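Local coordinates for protein argonaute (Marinitoga piezophila, PDB 5I4A) that uses short 5'-hydroxyl guide RNAs to bind complementary targets and cleaves single-stranded DNA, with manganese preferred over magnesium, at residues I570-P573 with N578-G581. Numbering follows the deposited sequence.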
loop_
_atom_site.group_PDB
_atom_site.type_symbol
_atom_site.label_atom_id
_atom_site.label_comp_id
_atom_site.label_asym_id
_atom_site.label_seq_id
_atom_site.Cartn_x
_atom_site.Cartn_y
_atom_site.Cartn_z
ATOM N N ILE A 570 1.620 -11.252 11.649
ATOM C CA ILE A 570 2.251 -10.625 10.495
ATOM C C ILE A 570 2.521 -11.707 9.468
ATOM O O ILE A 570 3.119 -12.738 9.793
ATOM C CB ILE A 570 3.570 -9.917 10.855
ATOM C CG1 ILE A 570 3.375 -8.945 12.008
ATOM C CG2 ILE A 570 4.132 -9.181 9.646
ATOM C CD1 ILE A 570 4.650 -8.255 12.404
ATOM N N TYR A 571 2.092 -11.478 8.232
ATOM C CA TYR A 571 2.496 -12.339 7.134
ATOM C C TYR A 571 3.353 -11.548 6.157
ATOM O O TYR A 571 3.195 -10.332 6.000
ATOM C CB TYR A 571 1.290 -12.975 6.424
ATOM C CG TYR A 571 0.468 -12.069 5.532
ATOM C CD1 TYR A 571 0.863 -11.797 4.226
ATOM C CD2 TYR A 571 -0.731 -11.528 5.977
ATOM C CE1 TYR A 571 0.106 -10.984 3.402
ATOM C CE2 TYR A 571 -1.497 -10.717 5.158
ATOM C CZ TYR A 571 -1.073 -10.447 3.873
ATOM O OH TYR A 571 -1.830 -9.640 3.053
ATOM N N TYR A 572 4.285 -12.252 5.526
ATOM C CA TYR A 572 5.179 -11.669 4.528
ATOM C C TYR A 572 4.896 -12.361 3.205
ATOM O O TYR A 572 5.360 -13.495 2.984
ATOM C CB TYR A 572 6.642 -11.836 4.937
ATOM C CG TYR A 572 6.999 -11.093 6.210
ATOM C CD1 TYR A 572 6.665 -11.608 7.457
ATOM C CD2 TYR A 572 7.670 -9.876 6.164
ATOM C CE1 TYR A 572 6.983 -10.933 8.619
ATOM C CE2 TYR A 572 7.992 -9.191 7.321
ATOM C CZ TYR A 572 7.647 -9.726 8.548
ATOM O OH TYR A 572 7.965 -9.053 9.706
ATOM N N PRO A 573 4.132 -11.743 2.309
ATOM C CA PRO A 573 3.736 -12.428 1.076
ATOM C C PRO A 573 4.917 -12.622 0.139
ATOM O O PRO A 573 5.923 -11.912 0.201
ATOM C CB PRO A 573 2.694 -11.485 0.465
ATOM C CG PRO A 573 3.076 -10.132 0.988
ATOM C CD PRO A 573 3.616 -10.364 2.372
ATOM N N ASN A 578 11.818 -6.413 -2.228
ATOM C CA ASN A 578 12.248 -6.448 -0.840
ATOM C C ASN A 578 11.183 -7.085 0.045
ATOM O O ASN A 578 9.983 -7.009 -0.228
ATOM C CB ASN A 578 12.561 -5.039 -0.338
ATOM C CG ASN A 578 13.804 -4.460 -0.973
ATOM O OD1 ASN A 578 14.859 -5.095 -0.985
ATOM N ND2 ASN A 578 13.687 -3.255 -1.519
ATOM N N GLN A 579 11.644 -7.718 1.119
ATOM C CA GLN A 579 10.763 -8.380 2.073
ATOM C C GLN A 579 9.955 -7.334 2.834
ATOM O O GLN A 579 10.516 -6.535 3.590
ATOM C CB GLN A 579 11.600 -9.234 3.019
ATOM C CG GLN A 579 10.827 -10.015 4.053
ATOM C CD GLN A 579 11.734 -10.926 4.856
ATOM O OE1 GLN A 579 11.806 -12.128 4.601
ATOM N NE2 GLN A 579 12.442 -10.355 5.825
ATOM N N LYS A 580 8.638 -7.329 2.632
ATOM C CA LYS A 580 7.744 -6.400 3.308
ATOM C C LYS A 580 6.638 -7.179 4.001
ATOM O O LYS A 580 6.153 -8.186 3.478
ATOM C CB LYS A 580 7.129 -5.386 2.332
ATOM C CG LYS A 580 8.137 -4.467 1.661
ATOM C CD LYS A 580 7.522 -3.112 1.337
ATOM C CE LYS A 580 6.200 -3.259 0.597
ATOM N NZ LYS A 580 5.607 -1.938 0.246
ATOM N N GLY A 581 6.239 -6.705 5.177
ATOM C CA GLY A 581 5.258 -7.389 5.985
ATOM C C GLY A 581 3.882 -6.759 5.922
ATOM O O GLY A 581 3.720 -5.594 5.567
HETATM O O HOH W 1 6.860 -9.516 1.209
#
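Tyr572 lays its ring obliquely against the backbone of Lys580 and Gly581, a worked example of a chain that runs off the end of strand 568-571 and comes back toward the start of strand 582-589 with no direct hydrogen bond between the two segments. With CG beside the backbone N (chi1 -64°), one long side of the ring, CD2 and CE2, swings over to the other segment. Tyr572 CD2 lies 3.5 Å from Gly581 CA and also meets Lys580 O, while Gln579 CG, on an extended chain, comes to 3.8 Å from it. Gly581 CA also packs 4.2 Å from Ile570 CG2 and offers a CA-H...O contact to Tyr571 O, at 3.6 Å. Farther out, water 1 donates to both Pro573 O (2.8 Å) and Lys580 O (2.7 Å), stitching the diverging backbones together. The phenol of Tyr572 is anchored on Ile551 O; replacing Tyr572 by alanine is likely to cost that carbonyl its donor and to open a gap beside Gly581 and Gln579. Gln579 OE1 and NE2 bind the backbone at Leu557 and Asp555. The contact closes the base of the connection between antiparallel strands 568-571 and 582-589 of the RNase H-like PIWI sheet, with strand 560-565 flanking 568-571 on its other side.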